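Local coordinates for protein pantothenate kinase (Coxiella burnetii, PDB 3TQC) that catalyses the ATP-dependent phosphorylation of (R)-pantothenate to (R)-4'-phosphopantothenate, the first step of coenzyme A biosynthesis, at residues H182-V187 / S261-L266; F232-A237 / I304-A309; V239-Y244 / V281-N286; W243-V248 / E273-A278. All coordinates share one frame; numbering follows the deposited sequence.

In the fold
The four contacts show how one P-loop kinase builds outward from its central sheet. Contact 2 pairs strands 229-234 and 303-307 within that sheet. Contacts 3 and 4 lie inside the chain loop it closes: both join helix 237-253, which follows the first strand, to helix 271-294, which precedes the second, their centres about 8 Å apart. Their first segments overlap at Trp243 and Tyr244, and Tyr244 touches helix 271-294 in both. Contact 1, about 28 Å from contact 2 between centres, links the loop between the helices to the residues leading into strand 185-187 of a small antiparallel sheet, and touches contact 4 through Phe277. Contacts 2 and 4 supply Lys307 and Arg247 to the ADP pocket.

Contact 1 (H182-V187 / S261-L266); sequences HYYDIV and SYFHYL
The ring of Tyr184 meets two aromatic side chains of segment 261-266. Over one face, close to its centre, stands Phe263, whose CZ and CE2 come down edge-first; the planes are 58° apart, a T-shaped (edge-to-face) pair, and CE2 lies 3.6 Å from Tyr184 CD1. Tyr262 meets the same ring obliquely: Tyr184 CD2 sits over a face of Tyr262, toward its rim, 3.3 Å from Tyr262 CE2, with the planes at 45°. Phe263 also lays a face against CD2 of its neighbour Tyr262, and the three rings close into a cluster. Tyr184 reaches it because its CG is anti to the backbone N (chi1 -167°), carrying the ring out from the turn toward segment 261-266.

A second flat group, the His182 imidazole, takes Ser261 over one face in a CH-pi contact, Ser261 CB being 4.2 Å from the ring centroid, while the ring of Tyr183 meets its edge. The polar end of His182 is held elsewhere, NE2 bonding to Asp258. Between the aromatic groups, a backbone hydrogen bond runs from Tyr262 N to His182 O, 3.1 Å long.

Beyond the two segments, Lys149 makes a cation-pi contact with Tyr184, and Met146 touches both Tyr184 and Tyr262. Ser261 to His264 form a type I turn, while Tyr184 and Asp185 together face Ser180 in a G1 beta bulge. The whole is an aromatic cluster at the surface, joining the residues leading into strand 185-187, at the edge of a small antiparallel sheet, to the loop between helices 237-253 and 271-294.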
# COMPACT_ATOMS: atom_id res chain seq x y z
N HIS B 182 31.23 8.35 -0.95
CA HIS B 182 32.66 8.54 -0.99
C HIS B 182 33.33 7.83 0.19
O HIS B 182 34.34 7.14 0.01
CB HIS B 182 32.97 10.04 -0.95
CG HIS B 182 34.42 10.37 -1.18
ND1 HIS B 182 35.02 10.23 -2.41
CD2 HIS B 182 35.36 10.84 -0.34
CE1 HIS B 182 36.29 10.61 -2.32
NE2 HIS B 182 36.52 10.98 -1.07
N TYR B 183 32.77 8.02 1.38
CA TYR B 183 33.27 7.36 2.58
C TYR B 183 32.60 6.01 2.83
O TYR B 183 32.95 5.31 3.78
CB TYR B 183 33.07 8.28 3.79
CG TYR B 183 33.74 9.63 3.60
CD1 TYR B 183 35.12 9.72 3.43
CD2 TYR B 183 33.00 10.81 3.56
CE1 TYR B 183 35.75 10.95 3.24
CE2 TYR B 183 33.62 12.04 3.38
CZ TYR B 183 34.99 12.10 3.22
OH TYR B 183 35.60 13.32 3.03
N TYR B 184 31.66 5.65 1.96
CA TYR B 184 30.95 4.37 2.04
C TYR B 184 30.40 4.17 3.44
O TYR B 184 30.57 3.12 4.05
CB TYR B 184 31.90 3.24 1.67
CG TYR B 184 31.25 1.92 1.41
CD1 TYR B 184 30.24 1.79 0.47
CD2 TYR B 184 31.67 0.78 2.10
CE1 TYR B 184 29.65 0.55 0.23
CE2 TYR B 184 31.10 -0.45 1.86
CZ TYR B 184 30.09 -0.56 0.93
OH TYR B 184 29.53 -1.80 0.70
N ASP B 185 29.77 5.22 3.96
CA ASP B 185 29.33 5.23 5.34
C ASP B 185 28.38 6.40 5.65
O ASP B 185 28.34 7.40 4.93
CB ASP B 185 30.54 5.29 6.27
CG ASP B 185 30.27 4.68 7.64
OD1 ASP B 185 29.10 4.34 7.92
OD2 ASP B 185 31.24 4.53 8.42
N ILE B 186 27.60 6.24 6.72
CA ILE B 186 26.83 7.34 7.29
C ILE B 186 27.81 8.41 7.76
O ILE B 186 28.88 8.10 8.29
CB ILE B 186 26.02 6.87 8.54
CG1 ILE B 186 24.93 5.86 8.15
CG2 ILE B 186 25.42 8.06 9.28
CD1 ILE B 186 23.99 6.33 7.06
N VAL B 187 27.44 9.67 7.53
CA VAL B 187 28.21 10.80 8.03
C VAL B 187 27.58 11.22 9.36
O VAL B 187 26.46 11.75 9.40
CB VAL B 187 28.21 12.01 7.04
CG1 VAL B 187 29.19 13.08 7.50
CG2 VAL B 187 28.53 11.56 5.60
N SER B 261 39.16 8.34 0.46
CA SER B 261 38.06 7.54 -0.08
C SER B 261 38.06 6.15 0.56
O SER B 261 39.11 5.61 0.88
CB SER B 261 38.18 7.38 -1.60
OG SER B 261 37.09 6.61 -2.09
N TYR B 262 36.88 5.59 0.73
CA TYR B 262 36.76 4.28 1.35
C TYR B 262 37.43 3.24 0.47
O TYR B 262 38.13 2.36 0.95
CB TYR B 262 35.29 3.90 1.55
CG TYR B 262 35.15 2.60 2.29
CD1 TYR B 262 35.18 2.56 3.68
CD2 TYR B 262 35.02 1.40 1.60
CE1 TYR B 262 35.06 1.37 4.36
CE2 TYR B 262 34.90 0.20 2.27
CZ TYR B 262 34.92 0.19 3.65
OH TYR B 262 34.81 -1.01 4.32
N PHE B 263 37.21 3.38 -0.84
CA PHE B 263 37.70 2.44 -1.83
C PHE B 263 39.03 2.87 -2.46
O PHE B 263 39.34 2.48 -3.58
CB PHE B 263 36.64 2.25 -2.91
CG PHE B 263 35.39 1.60 -2.40
CD1 PHE B 263 35.39 0.26 -2.05
CD2 PHE B 263 34.21 2.32 -2.27
CE1 PHE B 263 34.22 -0.35 -1.57
CE2 PHE B 263 33.05 1.71 -1.79
CZ PHE B 263 33.06 0.37 -1.45
N HIS B 264 39.82 3.66 -1.73
CA HIS B 264 41.08 4.15 -2.26
C HIS B 264 42.04 3.02 -2.66
O HIS B 264 42.77 3.15 -3.64
CB HIS B 264 41.76 5.09 -1.26
CG HIS B 264 43.12 5.55 -1.70
ND1 HIS B 264 43.30 6.34 -2.82
CD2 HIS B 264 44.35 5.32 -1.19
CE1 HIS B 264 44.59 6.58 -2.97
NE2 HIS B 264 45.25 5.97 -2.00
N TYR B 265 42.02 1.91 -1.92
CA TYR B 265 42.86 0.75 -2.25
C TYR B 265 42.54 0.15 -3.63
O TYR B 265 43.38 -0.54 -4.21
CB TYR B 265 42.76 -0.34 -1.16
CG TYR B 265 41.47 -1.15 -1.18
CD1 TYR B 265 41.39 -2.35 -1.87
CD2 TYR B 265 40.34 -0.70 -0.50
CE1 TYR B 265 40.21 -3.09 -1.89
CE2 TYR B 265 39.16 -1.44 -0.51
CZ TYR B 265 39.11 -2.63 -1.20
OH TYR B 265 37.95 -3.34 -1.21
N LEU B 266 41.34 0.40 -4.14
CA LEU B 266 40.99 -0.01 -5.50
C LEU B 266 41.88 0.67 -6.55
O LEU B 266 42.13 0.08 -7.60
CB LEU B 266 39.52 0.25 -5.81
CG LEU B 266 38.47 -0.80 -5.42
CD1 LEU B 266 38.65 -1.31 -4.01
CD2 LEU B 266 37.07 -0.23 -5.60

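Contact 2 (F232-A237 / I304-A309); sequences FVDAQA and ILEKAA. With ADP (adenosine-5'-diphosphate), chain D.
Phe232 O receives the amide of Leu305, with the donor N 2.9 Å away, and opens a ladder of three backbone bonds between two parallel strands. Asp234 bonds through both its backbone N and its backbone O: its N gives to Leu305 O at 2.8 Å, and its O takes the N-H of Lys307 along a nearly straight line (173°). Phe232 pairs with Ile304, Val233 with Leu305 and Asp234 with Glu306, and CA-H...O contacts supplement the ladder.

On one face of the pair Val233 meets the second strand. Its CG1 presses against the aliphatic shaft of Lys307, 3.5 Å from CD, a tight approach for two carbons. The Lys307 chain bends at chi3 (81°), and its NZ ends 3.3 Å from N7 of the ADP adenine. That ammonium group is positioned by hydrogen bonds to Val103 O and His311 ND1, while Trp243 adds a cation-pi contact.

The other face carries Phe232, Ile304, Asp234 and Glu306. Ile304 CG2 lies 4.0 Å from Asp234 CB, whereas the two carboxylates approach without contact, Asp234 OD2 being 4.5 Å from Glu306 OE1. Their like charges should disfavour this nearness, which a long, weak ion pair from Lys298 to Asp234 may ease. Where the strands part, a water links Lys307 O, 2.6 Å away, to the amide of Gln236, the N-cap residue of helix 237-253. Strand 303-307 is flanked by strand 313-319 on its other side and strand 229-234 by strand 93-99, while Ala235 packs on Ile240 and Trp243 of helix 237-253.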
# COMPACT_ATOMS: atom_id res chain seq x y z
N PHE B 232 8.99 2.41 -10.06
CA PHE B 232 10.06 1.43 -10.02
C PHE B 232 10.84 1.62 -11.31
O PHE B 232 10.25 1.61 -12.38
CB PHE B 232 9.52 0.02 -9.88
CG PHE B 232 10.59 -1.04 -9.71
CD1 PHE B 232 10.86 -1.57 -8.47
CD2 PHE B 232 11.28 -1.52 -10.81
CE1 PHE B 232 11.82 -2.55 -8.32
CE2 PHE B 232 12.23 -2.50 -10.67
CZ PHE B 232 12.51 -3.01 -9.41
N VAL B 233 12.15 1.83 -11.20
CA VAL B 233 13.02 1.93 -12.38
C VAL B 233 13.62 0.53 -12.64
O VAL B 233 14.23 -0.05 -11.74
CB VAL B 233 14.11 2.99 -12.19
CG1 VAL B 233 14.99 3.08 -13.44
CG2 VAL B 233 13.45 4.35 -11.83
N ASP B 234 13.44 0.02 -13.85
CA ASP B 234 13.71 -1.38 -14.18
C ASP B 234 14.62 -1.45 -15.39
O ASP B 234 14.58 -0.59 -16.27
CB ASP B 234 12.39 -2.11 -14.49
CG ASP B 234 12.54 -3.64 -14.63
OD1 ASP B 234 13.24 -4.29 -13.81
OD2 ASP B 234 11.92 -4.20 -15.55
N ALA B 235 15.43 -2.48 -15.45
CA ALA B 235 16.23 -2.75 -16.62
C ALA B 235 16.76 -4.16 -16.48
O ALA B 235 16.71 -4.73 -15.38
CB ALA B 235 17.37 -1.75 -16.76
N GLN B 236 17.23 -4.73 -17.58
CA GLN B 236 17.82 -6.05 -17.53
C GLN B 236 18.99 -6.04 -16.56
O GLN B 236 19.73 -5.07 -16.50
CB GLN B 236 18.27 -6.52 -18.92
CG GLN B 236 17.11 -6.89 -19.85
CD GLN B 236 17.47 -8.00 -20.85
OE1 GLN B 236 17.27 -7.85 -22.06
NE2 GLN B 236 18.02 -9.10 -20.33
N ALA B 237 19.09 -7.11 -15.77
CA ALA B 237 20.21 -7.32 -14.85
C ALA B 237 21.59 -7.12 -15.52
O ALA B 237 22.44 -6.45 -14.96
CB ALA B 237 20.12 -8.72 -14.19
N ILE B 304 6.07 1.86 -13.58
CA ILE B 304 7.36 1.24 -13.84
C ILE B 304 7.95 1.88 -15.06
O ILE B 304 7.31 1.95 -16.10
CB ILE B 304 7.22 -0.27 -14.01
CG1 ILE B 304 6.65 -0.89 -12.73
CG2 ILE B 304 8.58 -0.90 -14.35
CD1 ILE B 304 6.09 -2.26 -12.93
N LEU B 305 9.16 2.40 -14.91
CA LEU B 305 9.91 2.95 -16.01
C LEU B 305 10.90 1.89 -16.39
O LEU B 305 11.68 1.43 -15.56
CB LEU B 305 10.67 4.20 -15.59
CG LEU B 305 9.88 5.39 -15.11
CD1 LEU B 305 10.85 6.46 -14.61
CD2 LEU B 305 9.02 5.91 -16.22
N GLU B 306 10.84 1.47 -17.64
CA GLU B 306 11.69 0.41 -18.14
C GLU B 306 12.74 1.03 -19.07
O GLU B 306 12.41 1.65 -20.07
CB GLU B 306 10.83 -0.65 -18.86
CG GLU B 306 11.59 -1.90 -19.27
CD GLU B 306 10.72 -2.93 -19.98
OE1 GLU B 306 9.75 -3.44 -19.37
OE2 GLU B 306 11.00 -3.23 -21.15
N LYS B 307 14.01 0.86 -18.71
CA LYS B 307 15.12 1.47 -19.42
C LYS B 307 15.76 0.51 -20.40
O LYS B 307 15.91 -0.67 -20.11
CB LYS B 307 16.17 1.96 -18.41
CG LYS B 307 15.74 3.22 -17.67
CD LYS B 307 16.62 3.51 -16.47
CE LYS B 307 17.90 4.19 -16.83
NZ LYS B 307 18.58 4.68 -15.60
N ALA B 308 16.12 1.02 -21.58
CA ALA B 308 17.03 0.31 -22.49
C ALA B 308 18.47 0.52 -22.01
O ALA B 308 18.71 1.33 -21.12
CB ALA B 308 16.86 0.82 -23.91
N ALA B 309 19.42 -0.19 -22.61
CA ALA B 309 20.83 -0.18 -22.18
C ALA B 309 21.49 1.21 -22.24
O ALA B 309 22.47 1.46 -21.54
CB ALA B 309 21.66 -1.19 -23.00
PB ADP D . 21.05 4.59 -8.34
O1B ADP D . 20.73 5.89 -7.68
O2B ADP D . 19.84 3.74 -8.60
O3B ADP D . 22.18 3.81 -7.71
PA ADP D . 22.19 6.37 -10.23
O1A ADP D . 21.00 7.29 -10.28
O2A ADP D . 23.41 6.71 -9.43
O3A ADP D . 21.68 4.92 -9.78
O5' ADP D . 22.68 6.11 -11.71
C5' ADP D . 23.46 4.97 -12.04
C4' ADP D . 24.41 5.31 -13.17
O4' ADP D . 23.70 5.47 -14.39
C3' ADP D . 25.12 6.63 -12.94
O3' ADP D . 26.45 6.52 -13.45
C2' ADP D . 24.33 7.66 -13.70
O2' ADP D . 25.16 8.69 -14.21
C1' ADP D . 23.73 6.84 -14.82
N9 ADP D . 22.36 7.24 -15.20
C8 ADP D . 21.28 7.15 -14.41
N7 ADP D . 20.17 7.56 -15.07
C5 ADP D . 20.56 7.92 -16.29
C6 ADP D . 19.86 8.43 -17.47
N6 ADP D . 18.52 8.64 -17.40
N1 ADP D . 20.60 8.68 -18.56
C2 ADP D . 21.94 8.47 -18.61
N3 ADP D . 22.63 7.99 -17.55
C4 ADP D . 21.99 7.70 -16.39
O HOH W 1 17.10 -2.96 -20.14

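Contact 3 (V239-Y244 / V281-N286); sequences VIQKWY and VWNEIN
Ring-face contacts dominate here, and Trp282 provides the ring. Gln241 lies across one face of the indole: its CB stands 3.6 Å from the centroid of the five-membered ring and 20° off the normal, a CH-pi contact, and its CA sits over the middle of the indole. With CG placed anti to the backbone N, the glutamine chain then runs out along the pyrrole side.

Apolar contacts extend this packing. Ile240 crosses the far end of the indole at about a right angle, its CG2 3.4 Å from Trp282 CH2. Tyr244 slides past the benzo side in the opposite direction, bringing CB 4.0 Å from Trp282 CE3. Its phenol then reaches Val281, where OH lies 3.3 Å from CG1.

An amide and a water meet the end of Tyr244. Asn286 ND2 comes obliquely to the ring, 3.2 Å from Tyr244 CE1, with amide and ring planes 62° apart. A water 2.9 Å from Tyr244 OH also receives a weak bond from Asn286 ND2. A wider pi-type turn interrupts helix 271-294 here, Val281 O accepting from both Ile285 N and Asn286 N.

Beneath the interface, Ile240 and Trp282 touch Ser100, Asn286 touches Val101 and Tyr244 touches Ala102: two helices whose segments here cross steeply, at 112°, packed against the nucleotide-binding loop of a P-loop kinase.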
# COMPACT_ATOMS: atom_id res chain seq x y z
N VAL B 239 22.31 -5.35 -18.03
CA VAL B 239 22.43 -3.93 -18.35
C VAL B 239 22.82 -3.12 -17.11
O VAL B 239 23.74 -2.30 -17.18
CB VAL B 239 21.14 -3.40 -19.01
CG1 VAL B 239 21.06 -1.87 -18.96
CG2 VAL B 239 21.05 -3.93 -20.44
N ILE B 240 22.16 -3.37 -15.99
CA ILE B 240 22.47 -2.67 -14.75
C ILE B 240 23.91 -2.98 -14.33
O ILE B 240 24.65 -2.08 -13.95
CB ILE B 240 21.51 -3.02 -13.59
CG1 ILE B 240 20.04 -2.83 -14.01
CG2 ILE B 240 21.78 -2.12 -12.38
CD1 ILE B 240 19.06 -3.48 -13.09
N GLN B 241 24.29 -4.26 -14.44
CA GLN B 241 25.65 -4.70 -14.18
C GLN B 241 26.63 -3.77 -14.87
O GLN B 241 27.53 -3.24 -14.22
CB GLN B 241 25.84 -6.14 -14.67
CG GLN B 241 27.26 -6.68 -14.57
CD GLN B 241 27.36 -8.16 -14.94
OE1 GLN B 241 26.49 -8.97 -14.60
NE2 GLN B 241 28.41 -8.50 -15.65
N LYS B 242 26.44 -3.55 -16.17
CA LYS B 242 27.32 -2.66 -16.91
C LYS B 242 27.29 -1.23 -16.36
O LYS B 242 28.33 -0.60 -16.22
CB LYS B 242 26.99 -2.65 -18.40
CG LYS B 242 27.93 -1.75 -19.20
CD LYS B 242 27.97 -2.12 -20.69
CE LYS B 242 28.39 -0.92 -21.52
NZ LYS B 242 29.62 -0.29 -20.98
N TRP B 243 26.10 -0.74 -16.01
CA TRP B 243 26.03 0.62 -15.48
C TRP B 243 26.75 0.68 -14.16
O TRP B 243 27.42 1.66 -13.83
CB TRP B 243 24.60 1.06 -15.27
CG TRP B 243 23.80 1.16 -16.51
CD1 TRP B 243 24.26 1.34 -17.78
CD2 TRP B 243 22.36 1.12 -16.60
NE1 TRP B 243 23.21 1.40 -18.65
CE2 TRP B 243 22.04 1.27 -17.96
CE3 TRP B 243 21.33 0.96 -15.67
CZ2 TRP B 243 20.72 1.26 -18.41
CZ3 TRP B 243 20.03 0.95 -16.11
CH2 TRP B 243 19.73 1.11 -17.47
N TYR B 244 26.59 -0.38 -13.38
CA TYR B 244 27.27 -0.47 -12.10
C TYR B 244 28.78 -0.50 -12.31
O TYR B 244 29.50 0.29 -11.71
CB TYR B 244 26.80 -1.70 -11.33
CG TYR B 244 27.53 -1.81 -10.04
CD1 TYR B 244 27.07 -1.14 -8.91
CD2 TYR B 244 28.69 -2.55 -9.94
CE1 TYR B 244 27.76 -1.22 -7.72
CE2 TYR B 244 29.38 -2.63 -8.75
CZ TYR B 244 28.91 -1.96 -7.65
OH TYR B 244 29.60 -2.04 -6.46
N VAL B 281 31.35 -7.90 -7.02
CA VAL B 281 30.48 -7.24 -6.05
C VAL B 281 29.03 -7.24 -6.55
O VAL B 281 28.10 -7.60 -5.81
CB VAL B 281 30.94 -5.80 -5.76
CG1 VAL B 281 29.86 -5.00 -5.04
CG2 VAL B 281 32.22 -5.81 -4.94
N TRP B 282 28.85 -6.85 -7.81
CA TRP B 282 27.55 -6.95 -8.46
C TRP B 282 26.96 -8.36 -8.36
O TRP B 282 25.85 -8.54 -7.88
CB TRP B 282 27.65 -6.56 -9.94
CG TRP B 282 26.40 -6.85 -10.65
CD1 TRP B 282 26.14 -7.92 -11.45
CD2 TRP B 282 25.19 -6.07 -10.60
NE1 TRP B 282 24.85 -7.86 -11.90
CE2 TRP B 282 24.24 -6.73 -11.40
CE3 TRP B 282 24.82 -4.88 -9.96
CZ2 TRP B 282 22.94 -6.24 -11.59
CZ3 TRP B 282 23.50 -4.40 -10.13
CH2 TRP B 282 22.59 -5.09 -10.94
N ASN B 283 27.74 -9.36 -8.79
CA ASN B 283 27.24 -10.71 -8.87
C ASN B 283 26.91 -11.31 -7.51
O ASN B 283 25.90 -11.98 -7.37
CB ASN B 283 28.21 -11.62 -9.61
CG ASN B 283 28.03 -11.59 -11.12
OD1 ASN B 283 26.92 -11.44 -11.63
ND2 ASN B 283 29.13 -11.76 -11.85
N GLU B 284 27.75 -11.05 -6.51
CA GLU B 284 27.59 -11.70 -5.20
C GLU B 284 26.82 -10.85 -4.19
O GLU B 284 26.27 -11.38 -3.22
CB GLU B 284 28.96 -12.05 -4.61
CG GLU B 284 29.79 -13.01 -5.46
CD GLU B 284 29.13 -14.38 -5.70
OE1 GLU B 284 28.43 -14.88 -4.79
OE2 GLU B 284 29.33 -14.95 -6.79
N ILE B 285 26.79 -9.55 -4.40
CA ILE B 285 26.10 -8.66 -3.50
C ILE B 285 24.89 -8.00 -4.17
O ILE B 285 23.75 -8.40 -3.92
CB ILE B 285 27.05 -7.61 -2.92
CG1 ILE B 285 28.19 -8.29 -2.16
CG2 ILE B 285 26.28 -6.64 -2.02
CD1 ILE B 285 29.20 -7.32 -1.59
N ASN B 286 25.12 -7.02 -5.03
CA ASN B 286 24.01 -6.21 -5.54
C ASN B 286 22.96 -6.98 -6.34
O ASN B 286 21.76 -6.73 -6.17
CB ASN B 286 24.55 -5.03 -6.35
CG ASN B 286 25.33 -4.05 -5.49
OD1 ASN B 286 24.91 -3.70 -4.39
ND2 ASN B 286 26.48 -3.63 -5.98
O HOH W 2 28.19 -1.31 -3.98

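Contact 4 (W243-V248 / E273-A278); sequences WYIDRV and EVAAFA. With ADP (adenosine-5'-diphosphate), chain D.
Ala278 turns its methyl group toward helix 237-253 and meets side chains one helical turn apart. Val248 presents CG1 to it, though the modelled closeness is doubtful because CG1 also crowds the backbone O of Ile245. Ile245 comes from the side of the preceding turn, its CG1 3.9 Å from Ala278 CB. The small alanine allows close backbones, the CA atoms of Ile245 and Ala278 being 5.5 Å apart.

The branches of the two aliphatic residues divide the remaining surface. Ile245 CG2 reaches on to Ala275, 4.4 Å from its CB. Val248 CG2 lies 4.3 Å from CG2 of Val274, which in turn packs on Leu249 and Trp252. Tyr244 adds an edge: Ala278 O lies near its ring plane, 3.5 Å from CE2.

Arg247 leaves the same helix toward the nucleotide. Its chain bends at chi3 (65°), bringing the guanidinium edge to ADP, where NH1 gives a hydrogen bond of 2.8 Å to O3B and a weak one to O2A at 3.1 Å. One nitrogen thus spans both phosphates, and its positive charge probably offsets part of theirs.

The short helical segments cross at 135° with alanines of one helix against branched aliphatic side chains of the other, in a helix-helix packing whose first member also carries an arginine of the ADP phosphate site, alongside Lys105 and the backbone amides of the P-loop.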
# COMPACT_ATOMS: atom_id res chain seq x y z
N TRP B 243 26.10 -0.74 -16.01
CA TRP B 243 26.03 0.62 -15.48
C TRP B 243 26.75 0.68 -14.16
O TRP B 243 27.42 1.66 -13.83
CB TRP B 243 24.60 1.06 -15.27
CG TRP B 243 23.80 1.16 -16.51
CD1 TRP B 243 24.26 1.34 -17.78
CD2 TRP B 243 22.36 1.12 -16.60
NE1 TRP B 243 23.21 1.40 -18.65
CE2 TRP B 243 22.04 1.27 -17.96
CE3 TRP B 243 21.33 0.96 -15.67
CZ2 TRP B 243 20.72 1.26 -18.41
CZ3 TRP B 243 20.03 0.95 -16.11
CH2 TRP B 243 19.73 1.11 -17.47
N TYR B 244 26.59 -0.38 -13.38
CA TYR B 244 27.27 -0.47 -12.10
C TYR B 244 28.78 -0.50 -12.31
O TYR B 244 29.50 0.29 -11.71
CB TYR B 244 26.80 -1.70 -11.33
CG TYR B 244 27.53 -1.81 -10.04
CD1 TYR B 244 27.07 -1.14 -8.91
CD2 TYR B 244 28.69 -2.55 -9.94
CE1 TYR B 244 27.76 -1.22 -7.72
CE2 TYR B 244 29.38 -2.63 -8.75
CZ TYR B 244 28.91 -1.96 -7.65
OH TYR B 244 29.60 -2.04 -6.46
N ILE B 245 29.25 -1.39 -13.18
CA ILE B 245 30.69 -1.52 -13.38
C ILE B 245 31.28 -0.23 -13.92
O ILE B 245 32.34 0.19 -13.48
CB ILE B 245 31.05 -2.73 -14.28
CG1 ILE B 245 30.74 -4.04 -13.55
CG2 ILE B 245 32.53 -2.71 -14.66
CD1 ILE B 245 30.69 -5.25 -14.47
N ASP B 246 30.60 0.43 -14.84
CA ASP B 246 31.08 1.71 -15.33
C ASP B 246 31.11 2.77 -14.23
O ASP B 246 32.07 3.51 -14.11
CB ASP B 246 30.23 2.20 -16.50
CG ASP B 246 30.49 1.41 -17.77
OD1 ASP B 246 31.41 0.56 -17.78
OD2 ASP B 246 29.76 1.65 -18.77
N ARG B 247 30.07 2.83 -13.41
CA ARG B 247 30.05 3.82 -12.33
C ARG B 247 31.25 3.65 -11.37
O ARG B 247 31.88 4.64 -11.00
CB ARG B 247 28.74 3.77 -11.56
CG ARG B 247 28.51 4.98 -10.67
CD ARG B 247 27.18 4.90 -9.98
NE ARG B 247 27.09 3.78 -9.04
CZ ARG B 247 26.00 3.46 -8.35
NH1 ARG B 247 24.88 4.17 -8.50
NH2 ARG B 247 26.01 2.44 -7.52
N VAL B 248 31.56 2.41 -11.00
CA VAL B 248 32.73 2.13 -10.16
C VAL B 248 34.02 2.45 -10.90
O VAL B 248 34.90 3.10 -10.35
CB VAL B 248 32.76 0.67 -9.64
CG1 VAL B 248 32.60 -0.31 -10.77
CG2 VAL B 248 34.06 0.38 -8.88
N GLU B 273 41.38 -5.40 -13.28
CA GLU B 273 41.20 -5.97 -11.93
C GLU B 273 40.01 -5.35 -11.18
O GLU B 273 39.19 -6.08 -10.61
CB GLU B 273 42.48 -5.79 -11.10
CG GLU B 273 43.62 -6.72 -11.51
CD GLU B 273 44.93 -6.44 -10.77
OE1 GLU B 273 45.12 -5.30 -10.31
OE2 GLU B 273 45.77 -7.37 -10.66
N VAL B 274 39.91 -4.02 -11.20
CA VAL B 274 38.81 -3.32 -10.57
C VAL B 274 37.47 -3.65 -11.26
O VAL B 274 36.43 -3.74 -10.60
CB VAL B 274 39.04 -1.77 -10.55
CG1 VAL B 274 39.08 -1.19 -11.95
CG2 VAL B 274 37.97 -1.08 -9.73
N ALA B 275 37.50 -3.85 -12.57
CA ALA B 275 36.33 -4.31 -13.30
C ALA B 275 35.92 -5.69 -12.80
O ALA B 275 34.76 -5.92 -12.49
CB ALA B 275 36.60 -4.35 -14.81
N ALA B 276 36.87 -6.60 -12.72
CA ALA B 276 36.62 -7.92 -12.16
C ALA B 276 36.08 -7.81 -10.73
O ALA B 276 35.12 -8.49 -10.38
CB ALA B 276 37.88 -8.77 -12.20
N PHE B 277 36.69 -6.95 -9.92
CA PHE B 277 36.18 -6.69 -8.57
C PHE B 277 34.75 -6.18 -8.59
O PHE B 277 33.92 -6.62 -7.79
CB PHE B 277 37.06 -5.67 -7.86
CG PHE B 277 36.62 -5.37 -6.46
CD1 PHE B 277 36.97 -6.22 -5.42
CD2 PHE B 277 35.87 -4.25 -6.18
CE1 PHE B 277 36.56 -5.95 -4.13
CE2 PHE B 277 35.47 -3.97 -4.89
CZ PHE B 277 35.81 -4.82 -3.86
N ALA B 278 34.46 -5.23 -9.48
CA ALA B 278 33.13 -4.64 -9.61
C ALA B 278 32.11 -5.67 -10.08
O ALA B 278 30.97 -5.67 -9.62
CB ALA B 278 33.17 -3.48 -10.59
PB ADP D . 21.05 4.59 -8.34
O1B ADP D . 20.73 5.89 -7.68
O2B ADP D . 19.84 3.74 -8.60
O3B ADP D . 22.18 3.81 -7.71
PA ADP D . 22.19 6.37 -10.23
O1A ADP D . 21.00 7.29 -10.28
O2A ADP D . 23.41 6.71 -9.43
O3A ADP D . 21.68 4.92 -9.78
O5' ADP D . 22.68 6.11 -11.71
C5' ADP D . 23.46 4.97 -12.04
C4' ADP D . 24.41 5.31 -13.17
O4' ADP D . 23.70 5.47 -14.39
C3' ADP D . 25.12 6.63 -12.94
O3' ADP D . 26.45 6.52 -13.45
C2' ADP D . 24.33 7.66 -13.70
O2' ADP D . 25.16 8.69 -14.21
C1' ADP D . 23.73 6.84 -14.82
N9 ADP D . 22.36 7.24 -15.20
C8 ADP D . 21.28 7.15 -14.41
N7 ADP D . 20.17 7.56 -15.07
C5 ADP D . 20.56 7.92 -16.29
C6 ADP D . 19.86 8.43 -17.47
N6 ADP D . 18.52 8.64 -17.40
N1 ADP D . 20.60 8.68 -18.56
C2 ADP D . 21.94 8.47 -18.61
N3 ADP D . 22.63 7.99 -17.55
C4 ADP D . 21.99 7.70 -16.39